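Local coordinates for xylose isomerase domain protein TIM barrel (Planctomyces limnophilus, PDB 3TVA) that probably acts as a metal-dependent isomerase of the xylose isomerase-like TIM-barrel family, with a bound magnesium ion, at residues N182-P185 with A186-I189; G239-A242 with Y243-L247. One frame throughout, in Å; residues are numbered along the deposited sequence. Where two conformers were deposited one is given.

Contact 1: residues N182-P185 with A186-I189; sequences NFDP and ANMI. With MG (magnesium ion), chain C.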
loop_
_atom_site.group_PDB
_atom_site.type_symbol
_atom_site.label_atom_id
_atom_site.label_comp_id
_atom_site.label_asym_id
_atom_site.label_seq_id
_atom_site.Cartn_x
_atom_site.Cartn_y
_atom_site.Cartn_z
ATOM N N ASN A 182 -5.746 0.801 -1.090
ATOM C CA ASN A 182 -4.540 0.952 -1.897
ATOM C C ASN A 182 -4.364 -0.335 -2.681
ATOM O O ASN A 182 -4.003 -1.378 -2.112
ATOM C CB ASN A 182 -3.290 1.183 -1.038
ATOM C CG ASN A 182 -2.049 1.443 -1.894
ATOM O OD1 ASN A 182 -1.811 2.574 -2.341
ATOM N ND2 ASN A 182 -1.265 0.393 -2.149
ATOM N N PHE A 183 -4.577 -0.266 -3.989
ATOM C CA PHE A 183 -4.601 -1.494 -4.768
ATOM C C PHE A 183 -3.196 -1.928 -5.183
ATOM O O PHE A 183 -2.427 -1.142 -5.763
ATOM C CB PHE A 183 -5.513 -1.374 -5.997
ATOM C CG PHE A 183 -5.817 -2.710 -6.640
ATOM C CD1 PHE A 183 -5.065 -3.169 -7.706
ATOM C CD2 PHE A 183 -6.832 -3.522 -6.139
ATOM C CE1 PHE A 183 -5.325 -4.416 -8.280
ATOM C CE2 PHE A 183 -7.104 -4.768 -6.706
ATOM C CZ PHE A 183 -6.351 -5.218 -7.770
ATOM N N ASP A 184 -2.865 -3.176 -4.862
ATOM C CA ASP A 184 -1.581 -3.782 -5.237
ATOM C C ASP A 184 -1.789 -5.119 -5.952
ATOM O O ASP A 184 -2.012 -6.136 -5.313
ATOM C CB ASP A 184 -0.641 -3.964 -4.042
ATOM C CG ASP A 184 0.732 -4.512 -4.461
ATOM O OD1 ASP A 184 0.850 -5.226 -5.477
ATOM O OD2 ASP A 184 1.728 -4.219 -3.791
ATOM N N PRO A 185 -1.775 -5.112 -7.284
ATOM C CA PRO A 185 -2.063 -6.359 -8.011
ATOM C C PRO A 185 -1.052 -7.489 -7.751
ATOM O O PRO A 185 -1.431 -8.661 -7.796
ATOM C CB PRO A 185 -2.021 -5.920 -9.470
ATOM C CG PRO A 185 -1.035 -4.771 -9.480
ATOM C CD PRO A 185 -1.149 -4.086 -8.137
ATOM N N ALA A 186 0.213 -7.153 -7.491
ATOM C CA ALA A 186 1.214 -8.185 -7.291
ATOM C C ALA A 186 0.930 -8.985 -6.029
ATOM O O ALA A 186 1.210 -10.189 -5.987
ATOM C CB ALA A 186 2.621 -7.590 -7.249
ATOM N N ASN A 187 0.342 -8.338 -5.020
ATOM C CA ASN A 187 0.025 -9.028 -3.766
ATOM C C ASN A 187 -0.901 -10.221 -3.966
ATOM O O ASN A 187 -0.722 -11.260 -3.345
ATOM C CB ASN A 187 -0.560 -8.074 -2.708
ATOM C CG ASN A 187 0.482 -7.087 -2.167
ATOM O OD1 ASN A 187 1.672 -7.196 -2.469
ATOM N ND2 ASN A 187 0.038 -6.137 -1.346
HETATM N N MSE A 188 -1.885 -10.084 -4.844
HETATM C CA MSE A 188 -2.812 -11.188 -5.052
HETATM C C MSE A 188 -2.179 -12.359 -5.780
HETATM O O MSE A 188 -2.610 -13.501 -5.624
HETATM C CB MSE A 188 -4.044 -10.717 -5.786
HETATM C CG MSE A 188 -4.871 -9.772 -4.954
HETATM SE SE MSE A 188 -6.541 -9.576 -5.881
HETATM C CE MSE A 188 -7.324 -11.338 -5.506
ATOM N N ILE A 189 -1.153 -12.075 -6.573
ATOM C CA ILE A 189 -0.372 -13.135 -7.182
ATOM C C ILE A 189 0.549 -13.784 -6.157
ATOM O O ILE A 189 0.724 -15.003 -6.147
ATOM C CB ILE A 189 0.415 -12.608 -8.387
ATOM C CG1 ILE A 189 -0.571 -12.153 -9.467
ATOM C CG2 ILE A 189 1.350 -13.673 -8.916
ATOM C CD1 ILE A 189 0.079 -11.636 -10.730
HETATM MG MG MG C . 2.048 -2.763 -1.928
#

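Contact 2: residues G239-A242 with Y243-L247; sequences GMEA and YLTTL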
loop_
_atom_site.group_PDB
_atom_site.type_symbol
_atom_site.label_atom_id
_atom_site.label_comp_id
_atom_site.label_asym_id
_atom_site.label_seq_id
_atom_site.Cartn_x
_atom_site.Cartn_y
_atom_site.Cartn_z
ATOM N N GLY A 239 0.620 -8.279 -16.068
ATOM C CA GLY A 239 0.104 -7.541 -17.222
ATOM C C GLY A 239 -0.012 -6.028 -17.046
ATOM O O GLY A 239 -1.117 -5.497 -16.867
HETATM N N MSE A 240 1.134 -5.351 -16.964
HETATM C CA MSE A 240 1.165 -3.910 -16.709
HETATM C C MSE A 240 0.256 -3.095 -17.635
HETATM O O MSE A 240 -0.439 -2.185 -17.186
HETATM C CB MSE A 240 2.600 -3.383 -16.758
HETATM C CG MSE A 240 2.884 -2.212 -15.806
HETATM SE SE MSE A 240 2.287 -2.422 -13.929
HETATM C CE MSE A 240 2.805 -4.281 -13.594
ATOM N N GLU A 241 0.254 -3.419 -18.921
ATOM C CA GLU A 241 -0.636 -2.727 -19.847
ATOM C C GLU A 241 -2.106 -3.042 -19.539
ATOM O O GLU A 241 -2.957 -2.148 -19.554
ATOM C CB GLU A 241 -0.284 -3.022 -21.320
ATOM C CG GLU A 241 -1.180 -2.273 -22.268
ATOM C CD GLU A 241 -0.519 -1.946 -23.591
ATOM O OE1 GLU A 241 -1.068 -1.082 -24.314
ATOM O OE2 GLU A 241 0.537 -2.548 -23.911
ATOM N N ALA A 242 -2.398 -4.304 -19.224
ATOM C CA ALA A 242 -3.751 -4.690 -18.810
ATOM C C ALA A 242 -4.209 -3.958 -17.537
ATOM O O ALA A 242 -5.354 -3.514 -17.431
ATOM C CB ALA A 242 -3.835 -6.205 -18.623
ATOM N N TYR A 243 -3.294 -3.829 -16.580
ATOM C CA TYR A 243 -3.560 -3.162 -15.309
ATOM C C TYR A 243 -3.840 -1.667 -15.508
ATOM O O TYR A 243 -4.850 -1.150 -15.033
ATOM C CB TYR A 243 -2.340 -3.365 -14.399
ATOM C CG TYR A 243 -2.368 -2.730 -13.018
ATOM C CD1 TYR A 243 -3.491 -2.803 -12.209
ATOM C CD2 TYR A 243 -1.231 -2.103 -12.507
ATOM C CE1 TYR A 243 -3.494 -2.234 -10.930
ATOM C CE2 TYR A 243 -1.223 -1.536 -11.236
ATOM C CZ TYR A 243 -2.357 -1.611 -10.449
ATOM O OH TYR A 243 -2.346 -1.066 -9.171
ATOM N N LEU A 244 -2.936 -0.978 -16.207
ATOM C CA LEU A 244 -3.094 0.447 -16.460
ATOM C C LEU A 244 -4.310 0.794 -17.340
ATOM O O LEU A 244 -4.975 1.795 -17.095
ATOM C CB LEU A 244 -1.823 1.049 -17.046
ATOM C CG LEU A 244 -0.857 1.683 -16.035
ATOM C CD1 LEU A 244 -0.473 0.687 -14.987
ATOM C CD2 LEU A 244 0.400 2.254 -16.725
ATOM N N THR A 245 -4.586 -0.034 -18.343
ATOM C CA THR A 245 -5.712 0.233 -19.223
ATOM C C THR A 245 -7.020 0.054 -18.448
ATOM O O THR A 245 -7.974 0.797 -18.652
ATOM C CB THR A 245 -5.670 -0.653 -20.494
ATOM O OG1 THR A 245 -4.336 -0.659 -21.037
ATOM C CG2 THR A 245 -6.619 -0.131 -21.537
ATOM N N THR A 246 -7.050 -0.913 -17.536
ATOM C CA THR A 246 -8.208 -1.107 -16.662
ATOM C C THR A 246 -8.355 0.041 -15.644
ATOM O O THR A 246 -9.464 0.518 -15.393
ATOM C CB THR A 246 -8.162 -2.461 -15.929
ATOM O OG1 THR A 246 -8.049 -3.516 -16.888
ATOM C CG2 THR A 246 -9.419 -2.668 -15.109
ATOM N N LEU A 247 -7.242 0.494 -15.069
ATOM C CA LEU A 247 -7.275 1.649 -14.159
ATOM C C LEU A 247 -7.839 2.868 -14.865
ATOM O O LEU A 247 -8.618 3.632 -14.296
ATOM C CB LEU A 247 -5.864 1.996 -13.657
ATOM C CG LEU A 247 -5.319 1.188 -12.473
ATOM C CD1 LEU A 247 -3.838 1.520 -12.207
ATOM C CD2 LEU A 247 -6.168 1.426 -11.220
HETATM O O HOH W 1 -3.438 -0.024 -24.209
#

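Contact 1: residues N182-P185 with A186-I189
Asp184 caps the helix that follows it, its carboxylate turned to the backbone N-H groups of Ala186 and Asn187, just where a TIM-barrel strand ends and the chain enters the helix. It is a compact example of one side chain serving two tasks, helix cap and metal ligand. With CG anti to the backbone N (chi1 -176°), the carboxylate of Asp184 lies over the start of the helix and its two oxygens part company. OD1 takes the Asn187 N-H at 3.2 Å from OD1 to N, met from above the carboxylate plane rather than within it, and adds a weak bond from Ala186 N at 2.9 Å. OD2 is turned toward the magnesium ion and coordinates it at 2.4 Å, in a site completed by Glu158, His211 and Glu259; Lys213 NZ also bonds to this oxygen.

The side chain of Asn187 crosses that of Asp184 at about a right angle, yet the flat ends stack, amide and carboxylate planes only 25° apart. The CG atoms of Asp184 and Asn187 lie 3.5 Å from each other. Two acceptors, Asp184 OD2 and Asn187 OD1, face one another without a bond, while Asn187 ND2 is satisfied elsewhere by Thr159 O and, weakly, by Glu158 OE2. The bond to Thr159 O, helped by the weak one, holds the turn of the amide. Replacing Asn187 with an alanine would probably strip the flat cover from one side of the Asp184 carboxylate and leave Thr159 O without its amide donor. On the helix side, the methyl of Ala186 closes on the capping oxygen, its CB lying 3.4 Å from Asp184 OD1.

Contact 2: residues G239-A242 with Y243-L247
The first turns of helix 240-249, on the outside of the barrel, start at Gly239 in the N-cap position, whose O receives Tyr243 N at 2.8 Å. The backbone of Gly239 takes a positive phi of 75°, where a CB would probably collide with the carbonyl oxygen of the preceding residue. Met240 O follows with a nearly straight bond from Leu244 N. Glu241 O accepts from Thr245 N at 2.9 Å; a second bond from Thr245 OG1 is doubtful, being very short and resting on one of two conformers. Ala242 O is gripped twice, by Thr246 N and by the hydroxyl of Thr246 at 2.7 Å from OG1, the two donors approaching from opposite faces of the carbonyl plane. OG1 of Thr246 reaches back because it stands anti to its own carbonyl carbon (chi1 -56°).

Selenomethionine Met240, in one of its two conformers, runs beside Tyr243 and brings SE to the ring edge, 3.8 Å from Tyr243 CD2, a tentative Met-aromatic contact. Leu247 CD1 lies above one ring face, toward its rim. Around the helix, Tyr243 packs on helix 196-203 and bonds through OH to His211 O of strand 207-216, while Leu244 meets helix 266-287, to which Glu241 is joined by a salt bridge with Lys286.

In the fold
Followed from the N terminus, the two contacts come in series, neither enclosing nor crossing the other, and each spans a short local turn instead of closing a long loop. Contact 1 marks the exit from strand 179-183 into helix 185-190. The chain then runs through helix 196-203, strand 207-216 and the antiparallel strand 229-231 before contact 2 starts helix 240-249. Their centres are 13 Å apart, yet they touch: Pro185 CD lies 3.4 Å from Tyr243 OH, and Phe183 also packs on Tyr243. Thus the metal-side end of one barrel strand is tied to a later outer helix, with helix 196-203 packing against both.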